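Local coordinates for protein 2,3-dihydroxybenzoate-AMP ligase (Bacillus subtilis, PDB 1MDB) that belongs to the ANL clan of AMP-binding enzymes and holds adenosine monophosphate and 2,3-dihydroxy-benzoic acid in adjoining pockets, at residues 457-465 with 522-533; 283-291 with 314-322. All coordinates share one frame; numbering follows the deposited sequence.

Contact 1 of 2, residues 457-465 with 522-533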
ATOM      1  N   ASP A 457      10.299   8.704 -17.036  1.00 30.71           N
ATOM      2  CA  ASP A 457      10.377   7.521 -16.187  1.00 28.79           C
ATOM      3  C   ASP A 457      10.792   6.329 -17.028  1.00 28.24           C
ATOM      4  O   ASP A 457      10.700   6.364 -18.261  1.00 27.64           O
ATOM      5  CB  ASP A 457       9.038   7.230 -15.510  1.00 28.96           C
ATOM      6  CG  ASP A 457       9.208   6.426 -14.235  1.00 34.39           C
ATOM      7  OD1 ASP A 457      10.366   6.053 -13.924  1.00 34.23           O
ATOM      8  OD2 ASP A 457       8.197   6.170 -13.543  1.00 32.64           O
ATOM      9  N   ALA A 458      11.228   5.264 -16.365  1.00 26.86           N
ATOM     10  CA  ALA A 458      11.689   4.076 -17.076  1.00 26.57           C
ATOM     11  C   ALA A 458      11.411   2.792 -16.318  1.00 25.36           C
ATOM     12  O   ALA A 458      11.602   2.727 -15.111  1.00 24.89           O
ATOM     13  CB  ALA A 458      13.199   4.193 -17.351  1.00 25.30           C
ATOM     14  N   ALA A 459      10.953   1.773 -17.036  1.00 25.39           N
ATOM     15  CA  ALA A 459      10.691   0.473 -16.428  1.00 25.82           C
ATOM     16  C   ALA A 459      11.294  -0.576 -17.356  1.00 25.70           C
ATOM     17  O   ALA A 459      10.874  -0.723 -18.503  1.00 27.47           O
ATOM     18  CB  ALA A 459       9.207   0.247 -16.271  1.00 24.65           C
ATOM     19  N   MET A 460      12.287  -1.298 -16.854  1.00 26.94           N
ATOM     20  CA  MET A 460      12.973  -2.319 -17.641  1.00 25.20           C
ATOM     21  C   MET A 460      12.527  -3.717 -17.260  1.00 24.53           C
ATOM     22  O   MET A 460      12.578  -4.100 -16.085  1.00 23.05           O
ATOM     23  CB  MET A 460      14.479  -2.175 -17.443  1.00 27.78           C
ATOM     24  CG  MET A 460      15.327  -3.240 -18.111  1.00 29.92           C
ATOM     25  SD  MET A 460      17.067  -2.881 -17.803  1.00 33.54           S
ATOM     26  CE  MET A 460      17.858  -3.828 -19.074  1.00 31.61           C
ATOM     27  N   VAL A 461      12.112  -4.489 -18.260  1.00 25.38           N
ATOM     28  CA  VAL A 461      11.651  -5.845 -18.015  1.00 25.05           C
ATOM     29  C   VAL A 461      12.279  -6.863 -18.959  1.00 26.84           C
ATOM     30  O   VAL A 461      12.894  -6.515 -19.976  1.00 28.05           O
ATOM     31  CB  VAL A 461      10.100  -5.932 -18.134  1.00 26.72           C
ATOM     32  CG1 VAL A 461       9.449  -4.920 -17.189  1.00 25.41           C
ATOM     33  CG2 VAL A 461       9.662  -5.661 -19.554  1.00 26.01           C
ATOM     34  N   SER A 462      12.134  -8.132 -18.613  1.00 25.99           N
ATOM     35  CA  SER A 462      12.670  -9.188 -19.447  1.00 28.59           C
ATOM     36  C   SER A 462      11.715  -9.423 -20.614  1.00 28.67           C
ATOM     37  O   SER A 462      10.535  -9.061 -20.552  1.00 25.69           O
ATOM     38  CB  SER A 462      12.783 -10.477 -18.646  1.00 31.87           C
ATOM     39  OG  SER A 462      11.493 -10.944 -18.307  1.00 35.41           O
ATOM     40  N   MET A 463      12.247 -10.005 -21.683  1.00 28.80           N
ATOM     41  CA  MET A 463      11.453 -10.362 -22.855  1.00 29.59           C
ATOM     42  C   MET A 463      12.060 -11.666 -23.354  1.00 30.63           C
ATOM     43  O   MET A 463      13.266 -11.891 -23.220  1.00 28.62           O
ATOM     44  CB  MET A 463      11.519  -9.289 -23.949  1.00 29.57           C
ATOM     45  CG  MET A 463      12.851  -9.184 -24.696  1.00 30.57           C
ATOM     46  SD  MET A 463      12.775  -7.927 -26.006  1.00 29.90           S
ATOM     47  CE  MET A 463      14.340  -8.199 -26.862  1.00 30.46           C
ATOM     48  N   PRO A 464      11.229 -12.550 -23.922  1.00 30.80           N
ATOM     49  CA  PRO A 464      11.658 -13.853 -24.447  1.00 30.72           C
ATOM     50  C   PRO A 464      12.702 -13.803 -25.573  1.00 30.59           C
ATOM     51  O   PRO A 464      12.711 -12.888 -26.390  1.00 28.73           O
ATOM     52  CB  PRO A 464      10.344 -14.483 -24.929  1.00 32.32           C
ATOM     53  CG  PRO A 464       9.295 -13.818 -24.056  1.00 34.12           C
ATOM     54  CD  PRO A 464       9.769 -12.387 -24.042  1.00 31.89           C
ATOM     55  N   ASP A 465      13.583 -14.797 -25.598  1.00 32.46           N
ATOM     56  CA  ASP A 465      14.597 -14.909 -26.647  1.00 33.83           C
ATOM     57  C   ASP A 465      14.959 -16.382 -26.787  1.00 34.30           C
ATOM     58  O   ASP A 465      15.435 -17.011 -25.842  1.00 35.88           O
ATOM     59  CB  ASP A 465      15.842 -14.086 -26.314  1.00 33.08           C
ATOM     60  CG  ASP A 465      16.734 -13.870 -27.533  1.00 35.28           C
ATOM     61  OD1 ASP A 465      17.521 -14.781 -27.876  1.00 34.79           O
ATOM     62  OD2 ASP A 465      16.632 -12.788 -28.158  1.00 32.66           O
ATOM     63  N   LYS A 522       5.125  -4.510 -13.625  1.00 24.22           N
ATOM     64  CA  LYS A 522       6.113  -5.037 -14.552  1.00 26.59           C
ATOM     65  C   LYS A 522       5.570  -6.275 -15.247  1.00 27.59           C
ATOM     66  O   LYS A 522       5.912  -6.546 -16.397  1.00 25.28           O
ATOM     67  CB  LYS A 522       7.440  -5.308 -13.834  1.00 25.95           C
ATOM     68  CG  LYS A 522       8.221  -4.000 -13.615  1.00 27.43           C
ATOM     69  CD  LYS A 522       9.666  -4.216 -13.165  1.00 31.17           C
ATOM     70  CE  LYS A 522      10.416  -2.879 -13.165  1.00 30.44           C
ATOM     71  NZ  LYS A 522      11.856  -3.037 -12.842  1.00 37.92           N
ATOM     72  N   LYS A 523       4.685  -6.994 -14.563  1.00 29.65           N
ATOM     73  CA  LYS A 523       4.078  -8.180 -15.157  1.00 33.54           C
ATOM     74  C   LYS A 523       3.302  -7.768 -16.425  1.00 32.54           C
ATOM     75  O   LYS A 523       3.398  -8.417 -17.467  1.00 30.79           O
ATOM     76  CB  LYS A 523       3.132  -8.841 -14.156  1.00 33.79           C
ATOM     77  CG  LYS A 523       2.439 -10.068 -14.709  1.00 40.74           C
ATOM     78  CD  LYS A 523       1.317 -10.535 -13.791  1.00 45.38           C
ATOM     79  CE  LYS A 523       0.521 -11.660 -14.432  1.00 48.68           C
ATOM     80  NZ  LYS A 523      -0.740 -11.936 -13.690  1.00 52.00           N
ATOM     81  N   ALA A 524       2.549  -6.679 -16.338  1.00 32.13           N
ATOM     82  CA  ALA A 524       1.785  -6.203 -17.487  1.00 33.12           C
ATOM     83  C   ALA A 524       2.744  -5.813 -18.609  1.00 33.09           C
ATOM     84  O   ALA A 524       2.472  -6.070 -19.789  1.00 33.49           O
ATOM     85  CB  ALA A 524       0.926  -5.007 -17.095  1.00 34.14           C
ATOM     86  N   LEU A 525       3.862  -5.190 -18.237  1.00 30.17           N
ATOM     87  CA  LEU A 525       4.865  -4.780 -19.213  1.00 29.17           C
ATOM     88  C   LEU A 525       5.489  -6.000 -19.875  1.00 29.98           C
ATOM     89  O   LEU A 525       5.782  -5.987 -21.070  1.00 31.69           O
ATOM     90  CB  LEU A 525       5.947  -3.926 -18.548  1.00 27.52           C
ATOM     91  CG  LEU A 525       5.510  -2.499 -18.214  1.00 24.91           C
ATOM     92  CD1 LEU A 525       6.638  -1.759 -17.484  1.00 25.97           C
ATOM     93  CD2 LEU A 525       5.138  -1.775 -19.509  1.00 22.55           C
ATOM     94  N   ARG A 526       5.698  -7.060 -19.106  1.00 30.57           N
ATOM     95  CA  ARG A 526       6.261  -8.270 -19.686  1.00 30.89           C
ATOM     96  C   ARG A 526       5.290  -8.841 -20.731  1.00 30.92           C
ATOM     97  O   ARG A 526       5.698  -9.250 -21.814  1.00 29.95           O
ATOM     98  CB  ARG A 526       6.537  -9.304 -18.597  1.00 31.43           C
ATOM     99  CG  ARG A 526       7.833  -9.052 -17.832  1.00 32.24           C
ATOM    100  CD  ARG A 526       8.224 -10.263 -16.996  1.00 30.65           C
ATOM    101  NE  ARG A 526       7.340 -10.469 -15.851  1.00 27.36           N
ATOM    102  CZ  ARG A 526       7.420  -9.793 -14.709  1.00 30.34           C
ATOM    103  NH1 ARG A 526       8.346  -8.850 -14.544  1.00 27.60           N
ATOM    104  NH2 ARG A 526       6.580 -10.071 -13.719  1.00 28.84           N
ATOM    105  N   GLU A 527       4.003  -8.849 -20.399  1.00 30.33           N
ATOM    106  CA  GLU A 527       2.972  -9.354 -21.298  1.00 31.48           C
ATOM    107  C   GLU A 527       2.929  -8.536 -22.576  1.00 31.02           C
ATOM    108  O   GLU A 527       2.805  -9.082 -23.667  1.00 33.52           O
ATOM    109  CB  GLU A 527       1.597  -9.288 -20.622  1.00 32.67           C
ATOM    110  CG  GLU A 527       1.380 -10.309 -19.515  1.00 38.53           C
ATOM    111  CD  GLU A 527       0.024 -10.153 -18.831  1.00 43.74           C
ATOM    112  OE1 GLU A 527      -0.972  -9.843 -19.532  1.00 45.30           O
ATOM    113  OE2 GLU A 527      -0.048 -10.358 -17.596  1.00 42.60           O
ATOM    114  N   ALA A 528       3.032  -7.221 -22.432  1.00 30.29           N
ATOM    115  CA  ALA A 528       2.983  -6.326 -23.576  1.00 30.96           C
ATOM    116  C   ALA A 528       4.172  -6.515 -24.515  1.00 31.39           C
ATOM    117  O   ALA A 528       4.000  -6.486 -25.730  1.00 33.72           O
ATOM    118  CB  ALA A 528       2.904  -4.875 -23.104  1.00 29.95           C
ATOM    119  N   ILE A 529       5.377  -6.703 -23.979  1.00 31.58           N
ATOM    120  CA  ILE A 529       6.522  -6.905 -24.863  1.00 31.95           C
ATOM    121  C   ILE A 529       6.449  -8.317 -25.441  1.00 33.41           C
ATOM    122  O   ILE A 529       6.774  -8.546 -26.607  1.00 33.22           O
ATOM    123  CB  ILE A 529       7.895  -6.692 -24.131  1.00 30.25           C
ATOM    124  CG1 ILE A 529       9.048  -6.859 -25.122  1.00 29.37           C
ATOM    125  CG2 ILE A 529       8.072  -7.691 -22.999  1.00 29.71           C
ATOM    126  CD1 ILE A 529       9.084  -5.819 -26.218  1.00 31.26           C
ATOM    127  N   SER A 530       5.999  -9.261 -24.627  1.00 35.34           N
ATOM    128  CA  SER A 530       5.895 -10.643 -25.071  1.00 38.73           C
ATOM    129  C   SER A 530       4.895 -10.752 -26.220  1.00 41.64           C
ATOM    130  O   SER A 530       5.101 -11.521 -27.162  1.00 41.40           O
ATOM    131  CB  SER A 530       5.456 -11.531 -23.909  1.00 39.90           C
ATOM    132  OG  SER A 530       5.559 -12.901 -24.250  1.00 43.70           O
ATOM    133  N   GLU A 531       3.816  -9.975 -26.134  1.00 42.94           N
ATOM    134  CA  GLU A 531       2.772  -9.962 -27.157  1.00 44.54           C
ATOM    135  C   GLU A 531       3.282  -9.340 -28.453  1.00 43.87           C
ATOM    136  O   GLU A 531       2.975  -9.825 -29.536  1.00 41.26           O
ATOM    137  CB  GLU A 531       1.550  -9.177 -26.667  1.00 47.57           C
ATOM    138  CG  GLU A 531       0.731  -9.880 -25.589  1.00 52.03           C
ATOM    139  CD  GLU A 531      -0.172  -8.919 -24.823  1.00 54.62           C
ATOM    140  OE1 GLU A 531      -0.834  -8.074 -25.467  1.00 56.77           O
ATOM    141  OE2 GLU A 531      -0.224  -9.012 -23.575  1.00 56.37           O
ATOM    142  N   LYS A 532       4.050  -8.259 -28.341  1.00 43.71           N
ATOM    143  CA  LYS A 532       4.588  -7.614 -29.530  1.00 45.32           C
ATOM    144  C   LYS A 532       5.498  -8.591 -30.265  1.00 45.82           C
ATOM    145  O   LYS A 532       5.410  -8.730 -31.484  1.00 46.93           O
ATOM    146  CB  LYS A 532       5.366  -6.352 -29.162  1.00 45.69           C
ATOM    147  CG  LYS A 532       4.496  -5.220 -28.662  1.00 45.64           C
ATOM    148  CD  LYS A 532       5.301  -3.947 -28.473  1.00 48.02           C
ATOM    149  CE  LYS A 532       4.407  -2.795 -28.031  1.00 50.34           C
ATOM    150  NZ  LYS A 532       5.177  -1.546 -27.742  1.00 52.77           N
ATOM    151  N   LEU A 533       6.360  -9.276 -29.523  1.00 46.17           N
ATOM    152  CA  LEU A 533       7.266 -10.241 -30.132  1.00 47.90           C
ATOM    153  C   LEU A 533       6.483 -11.324 -30.874  1.00 48.95           C
ATOM    154  O   LEU A 533       6.833 -11.688 -31.995  1.00 48.21           O
ATOM    155  CB  LEU A 533       8.170 -10.877 -29.072  1.00 46.53           C
ATOM    156  CG  LEU A 533       9.214  -9.961 -28.422  1.00 48.25           C
ATOM    157  CD1 LEU A 533      10.084 -10.781 -27.483  1.00 47.30           C
ATOM    158  CD2 LEU A 533      10.080  -9.300 -29.494  1.00 46.89           C
TER
HETATM  159  O   HOH W   1      10.977  -8.343 -15.852  1.00 26.11           O
HETATM  160  O   HOH W   2       8.216 -10.477 -21.457  1.00 28.66           O

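Contact 2 of 2, residues 283-291 with 314-322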
ATOM      1  N   ALA A 283       5.410  10.073  -7.916  1.00 26.34           N
ATOM      2  CA  ALA A 283       6.453  10.999  -7.464  1.00 26.94           C
ATOM      3  C   ALA A 283       7.036  11.742  -8.666  1.00 27.39           C
ATOM      4  O   ALA A 283       7.298  12.941  -8.600  1.00 28.14           O
ATOM      5  CB  ALA A 283       7.546  10.244  -6.745  1.00 26.76           C
ATOM      6  N   MET A 284       7.233  11.035  -9.770  1.00 26.92           N
ATOM      7  CA  MET A 284       7.764  11.666 -10.973  1.00 28.76           C
ATOM      8  C   MET A 284       6.775  12.722 -11.494  1.00 29.48           C
ATOM      9  O   MET A 284       7.165  13.833 -11.858  1.00 29.57           O
ATOM     10  CB  MET A 284       8.010  10.617 -12.059  1.00 27.98           C
ATOM     11  CG  MET A 284       8.863   9.443 -11.598  1.00 34.26           C
ATOM     12  SD  MET A 284      10.446   9.960 -10.882  1.00 36.94           S
ATOM     13  CE  MET A 284      11.242   8.355 -10.569  1.00 35.98           C
ATOM     14  N   VAL A 285       5.494  12.373 -11.540  1.00 30.06           N
ATOM     15  CA  VAL A 285       4.487  13.320 -12.016  1.00 29.48           C
ATOM     16  C   VAL A 285       4.432  14.546 -11.103  1.00 29.26           C
ATOM     17  O   VAL A 285       4.303  15.674 -11.575  1.00 28.67           O
ATOM     18  CB  VAL A 285       3.078  12.676 -12.079  1.00 29.65           C
ATOM     19  CG1 VAL A 285       2.038  13.715 -12.501  1.00 28.38           C
ATOM     20  CG2 VAL A 285       3.076  11.521 -13.075  1.00 27.24           C
ATOM     21  N   TRP A 286       4.537  14.323  -9.799  1.00 29.07           N
ATOM     22  CA  TRP A 286       4.486  15.426  -8.843  1.00 29.96           C
ATOM     23  C   TRP A 286       5.678  16.360  -8.991  1.00 31.83           C
ATOM     24  O   TRP A 286       5.526  17.583  -8.897  1.00 30.14           O
ATOM     25  CB  TRP A 286       4.417  14.886  -7.413  1.00 29.82           C
ATOM     26  CG  TRP A 286       3.015  14.542  -6.973  1.00 31.49           C
ATOM     27  CD1 TRP A 286       2.059  13.890  -7.707  1.00 30.97           C
ATOM     28  CD2 TRP A 286       2.417  14.833  -5.703  1.00 29.50           C
ATOM     29  NE1 TRP A 286       0.905  13.762  -6.969  1.00 30.87           N
ATOM     30  CE2 TRP A 286       1.097  14.331  -5.738  1.00 30.04           C
ATOM     31  CE3 TRP A 286       2.869  15.466  -4.538  1.00 29.69           C
ATOM     32  CZ2 TRP A 286       0.223  14.447  -4.651  1.00 29.79           C
ATOM     33  CZ3 TRP A 286       2.000  15.580  -3.455  1.00 29.37           C
ATOM     34  CH2 TRP A 286       0.692  15.071  -3.521  1.00 30.67           C
ATOM     35  N   MET A 287       6.860  15.786  -9.225  1.00 32.94           N
ATOM     36  CA  MET A 287       8.058  16.590  -9.394  1.00 36.37           C
ATOM     37  C   MET A 287       7.960  17.440 -10.656  1.00 35.99           C
ATOM     38  O   MET A 287       8.325  18.611 -10.632  1.00 36.78           O
ATOM     39  CB  MET A 287       9.311  15.707  -9.417  1.00 38.84           C
ATOM     40  CG  MET A 287       9.542  14.975  -8.097  1.00 42.15           C
ATOM     41  SD  MET A 287      11.229  14.352  -7.879  1.00 46.19           S
ATOM     42  CE  MET A 287      11.908  15.639  -6.887  1.00 48.18           C
ATOM     43  N   ASP A 288       7.454  16.874 -11.751  1.00 36.91           N
ATOM     44  CA  ASP A 288       7.305  17.667 -12.975  1.00 38.96           C
ATOM     45  C   ASP A 288       6.333  18.803 -12.696  1.00 39.62           C
ATOM     46  O   ASP A 288       6.604  19.968 -12.988  1.00 39.57           O
ATOM     47  CB  ASP A 288       6.730  16.844 -14.135  1.00 40.72           C
ATOM     48  CG  ASP A 288       7.732  15.881 -14.729  1.00 44.62           C
ATOM     49  OD1 ASP A 288       7.402  15.257 -15.759  1.00 44.55           O
ATOM     50  OD2 ASP A 288       8.843  15.741 -14.173  1.00 46.17           O
ATOM     51  N   ALA A 289       5.190  18.445 -12.124  1.00 40.16           N
ATOM     52  CA  ALA A 289       4.153  19.416 -11.821  1.00 40.60           C
ATOM     53  C   ALA A 289       4.643  20.516 -10.886  1.00 41.23           C
ATOM     54  O   ALA A 289       4.373  21.691 -11.119  1.00 40.95           O
ATOM     55  CB  ALA A 289       2.948  18.709 -11.218  1.00 39.19           C
ATOM     56  N   ALA A 290       5.375  20.142  -9.843  1.00 41.74           N
ATOM     57  CA  ALA A 290       5.862  21.124  -8.881  1.00 44.50           C
ATOM     58  C   ALA A 290       6.739  22.202  -9.513  1.00 47.92           C
ATOM     59  O   ALA A 290       6.970  23.257  -8.917  1.00 47.62           O
ATOM     60  CB  ALA A 290       6.618  20.425  -7.758  1.00 41.73           C
ATOM     61  N   SER A 291       7.223  21.939 -10.722  1.00 50.89           N
ATOM     62  CA  SER A 291       8.078  22.891 -11.415  1.00 53.24           C
ATOM     63  C   SER A 291       7.294  23.753 -12.400  1.00 55.31           C
ATOM     64  O   SER A 291       7.786  24.777 -12.862  1.00 57.01           O
ATOM     65  CB  SER A 291       9.201  22.146 -12.144  1.00 53.22           C
ATOM     66  OG  SER A 291       9.940  21.328 -11.243  1.00 53.55           O
ATOM     67  N   ALA A 314      16.206  10.230  -8.630  1.00 34.28           N
ATOM     68  CA  ALA A 314      14.984  10.997  -8.436  1.00 34.27           C
ATOM     69  C   ALA A 314      14.890  11.447  -6.994  1.00 32.77           C
ATOM     70  O   ALA A 314      14.628  12.611  -6.721  1.00 35.21           O
ATOM     71  CB  ALA A 314      13.765  10.164  -8.801  1.00 31.19           C
ATOM     72  N   ALA A 315      15.121  10.518  -6.076  1.00 32.82           N
ATOM     73  CA  ALA A 315      15.042  10.808  -4.654  1.00 33.48           C
ATOM     74  C   ALA A 315      15.824  12.066  -4.252  1.00 35.23           C
ATOM     75  O   ALA A 315      15.299  12.932  -3.551  1.00 34.12           O
ATOM     76  CB  ALA A 315      15.529   9.604  -3.864  1.00 32.55           C
ATOM     77  N   ARG A 316      17.070  12.160  -4.706  1.00 35.81           N
ATOM     78  CA  ARG A 316      17.948  13.291  -4.402  1.00 37.16           C
ATOM     79  C   ARG A 316      17.337  14.652  -4.731  1.00 36.25           C
ATOM     80  O   ARG A 316      17.765  15.671  -4.199  1.00 33.54           O
ATOM     81  CB  ARG A 316      19.266  13.159  -5.181  1.00 38.00           C
ATOM     82  CG  ARG A 316      19.045  13.198  -6.675  1.00 42.15           C
ATOM     83  CD  ARG A 316      20.261  13.646  -7.462  1.00 46.91           C
ATOM     84  NE  ARG A 316      19.838  14.151  -8.768  1.00 49.95           N
ATOM     85  CZ  ARG A 316      20.625  14.795  -9.624  1.00 52.21           C
ATOM     86  NH1 ARG A 316      21.900  15.022  -9.332  1.00 53.01           N
ATOM     87  NH2 ARG A 316      20.124  15.238 -10.770  1.00 54.32           N
ATOM     88  N   ARG A 317      16.347  14.672  -5.615  1.00 37.37           N
ATOM     89  CA  ARG A 317      15.721  15.929  -6.022  1.00 39.50           C
ATOM     90  C   ARG A 317      14.627  16.449  -5.088  1.00 39.58           C
ATOM     91  O   ARG A 317      14.291  17.634  -5.117  1.00 39.74           O
ATOM     92  CB  ARG A 317      15.134  15.778  -7.424  1.00 40.22           C
ATOM     93  CG  ARG A 317      16.140  15.460  -8.510  1.00 42.69           C
ATOM     94  CD  ARG A 317      15.406  15.153  -9.800  1.00 46.12           C
ATOM     95  NE  ARG A 317      14.564  16.273 -10.207  1.00 49.28           N
ATOM     96  CZ  ARG A 317      13.533  16.171 -11.041  1.00 51.87           C
ATOM     97  NH1 ARG A 317      13.206  14.994 -11.561  1.00 51.73           N
ATOM     98  NH2 ARG A 317      12.829  17.249 -11.355  1.00 52.22           N
ATOM     99  N   VAL A 318      14.069  15.566  -4.269  1.00 39.67           N
ATOM    100  CA  VAL A 318      12.992  15.944  -3.357  1.00 38.96           C
ATOM    101  C   VAL A 318      13.258  17.220  -2.558  1.00 38.88           C
ATOM    102  O   VAL A 318      12.421  18.125  -2.529  1.00 38.46           O
ATOM    103  CB  VAL A 318      12.675  14.792  -2.378  1.00 38.02           C
ATOM    104  CG1 VAL A 318      11.620  15.233  -1.363  1.00 36.55           C
ATOM    105  CG2 VAL A 318      12.173  13.583  -3.159  1.00 36.53           C
ATOM    106  N   LYS A 319      14.420  17.288  -1.919  1.00 39.75           N
ATOM    107  CA  LYS A 319      14.791  18.441  -1.103  1.00 41.23           C
ATOM    108  C   LYS A 319      14.687  19.781  -1.822  1.00 41.05           C
ATOM    109  O   LYS A 319      14.230  20.760  -1.241  1.00 40.91           O
ATOM    110  CB  LYS A 319      16.213  18.271  -0.578  1.00 43.83           C
ATOM    111  CG  LYS A 319      16.700  19.433   0.268  1.00 46.59           C
ATOM    112  CD  LYS A 319      18.128  19.197   0.744  1.00 51.64           C
ATOM    113  CE  LYS A 319      18.224  17.948   1.611  1.00 53.25           C
ATOM    114  NZ  LYS A 319      19.627  17.650   2.014  1.00 56.10           N
ATOM    115  N   ALA A 320      15.111  19.818  -3.082  1.00 40.59           N
ATOM    116  CA  ALA A 320      15.081  21.043  -3.871  1.00 39.80           C
ATOM    117  C   ALA A 320      13.741  21.355  -4.535  1.00 38.80           C
ATOM    118  O   ALA A 320      13.364  22.523  -4.639  1.00 38.58           O
ATOM    119  CB  ALA A 320      16.175  20.994  -4.935  1.00 40.81           C
ATOM    120  N   VAL A 321      13.030  20.328  -4.994  1.00 37.18           N
ATOM    121  CA  VAL A 321      11.746  20.547  -5.661  1.00 35.79           C
ATOM    122  C   VAL A 321      10.599  20.821  -4.691  1.00 36.62           C
ATOM    123  O   VAL A 321       9.724  21.635  -4.984  1.00 37.84           O
ATOM    124  CB  VAL A 321      11.352  19.347  -6.561  1.00 33.77           C
ATOM    125  CG1 VAL A 321       9.918  19.520  -7.070  1.00 34.31           C
ATOM    126  CG2 VAL A 321      12.303  19.251  -7.747  1.00 31.76           C
ATOM    127  N   PHE A 322      10.599  20.144  -3.546  1.00 36.41           N
ATOM    128  CA  PHE A 322       9.541  20.336  -2.564  1.00 37.76           C
ATOM    129  C   PHE A 322      10.010  21.031  -1.291  1.00 38.98           C
ATOM    130  O   PHE A 322       9.190  21.461  -0.482  1.00 40.79           O
ATOM    131  CB  PHE A 322       8.903  18.999  -2.190  1.00 37.38           C
ATOM    132  CG  PHE A 322       8.217  18.314  -3.336  1.00 37.19           C
ATOM    133  CD1 PHE A 322       8.886  17.363  -4.092  1.00 36.32           C
ATOM    134  CD2 PHE A 322       6.896  18.615  -3.651  1.00 36.02           C
ATOM    135  CE1 PHE A 322       8.249  16.718  -5.144  1.00 35.30           C
ATOM    136  CE2 PHE A 322       6.253  17.976  -4.701  1.00 36.10           C
ATOM    137  CZ  PHE A 322       6.932  17.022  -5.449  1.00 35.57           C
TER

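Contact 1 of 2, residues 457-465 with 522-533
V461 turns CG1 anti to its carbonyl carbon (chi1 -55°), which aims that methyl at K522 and L525, while K522 runs out fully extended past it toward the backbone of M460. The contact is a worked example of a helix laid on a β-sheet in the small α/β C-terminal domain: helix 522-533 covers one face of strand 457-465, an outer strand of a three-stranded sheet, and helix 442-449 touches A458 and M460 on the other. Strand and helix run at 30° to each other, their axes 7.8 Å apart, so contacts follow one another along both. A459, V461 and M463 project toward the helix. A459 CB presses tightly on L525 CD1 at 3.5 Å; V461 CG1 then lies across L525 CB, the side chains nearly at right angles, and M463 CB rests on I529 CG1 at 3.7 Å. K522 NZ gives M460 O only a weak bond of 3.5 Å; its stronger partner is E446, which also accepts from M460 N. Because V461 and M463 spend their backbone bonds on strand 469-478, the backbone of S462 faces the outer edge, where two waters join it to R526. One accepts from S462 N and R526 NH1; the other donates to S462 O at 2.9 Å and to R526 O at 2.8 Å. R526 bends at chi3 (-71°), which folds one face of its guanidinium back over K522 O and the CA of K523, and NH1 also forms a salt bridge with D431. Near the end of the strand, L533 reaches P464 with a single methyl: CD1 lies 3.5 Å from P464 O and 3.8 Å from P464 CD.

Contact 2 of 2, residues 283-291 with 314-322
M287 is the main bump of this interface. As it leaves helix 283-291, a bend at chi3 (98°) carries CE into a hollow formed by the type I turn A315-V318 and the short helix after it. CE lies 3.3 Å from R317 CB and also touches V318 N and V321 CG2, while SD lies over one face of the R317 guanidinium, offset toward its rim. In return, the ring of F322 enters the groove between successive turns of helix 283-291. Its CZ meets W286 CB at 3.8 Å, M287 CG approaches CE1 near the ring plane, and CE2 touches A290 CB. That same A290 methyl is pressed against V321 CG1 at 3.5 Å, closer than usual carbon contact. At the other end, M284 bends at chi2 to set CE on A314 CB, 3.6 Å away. The contact joins two successive β-α-β crossover connections of the large domain, between strands 275-278 and 302-306 and between 302-306 and 325-331. W286 NE1 is turned to the carbonyl oxygen of P259. Contacts between side chains are mainly apolar, with one sulfur over a guanidinium and none of the pairs hydrogen-bonded, which suggests that fit of shape, more than polar pairing, sets their alignment.

From the N terminus the chain reaches contact 2 first. Helix 280-292 leads through strand 302-306 of the nine-stranded sheet to residues 314-322, which close a short loop within the large domain. Contact 1 opens only later, at strand 455-465. Its loop is longer, taking in strands 469-478 and 505-508 before helix 522-534 returns to the first strand and completes the C-terminal domain. The two loops follow in series, neither nesting nor crossing, and their centres lie 27 Å apart. They nevertheless meet at the domain boundary: D457 OD2 packs 3.9 Å from M284 CG, and D288 forms a salt bridge with R479, just beyond strand 469-478.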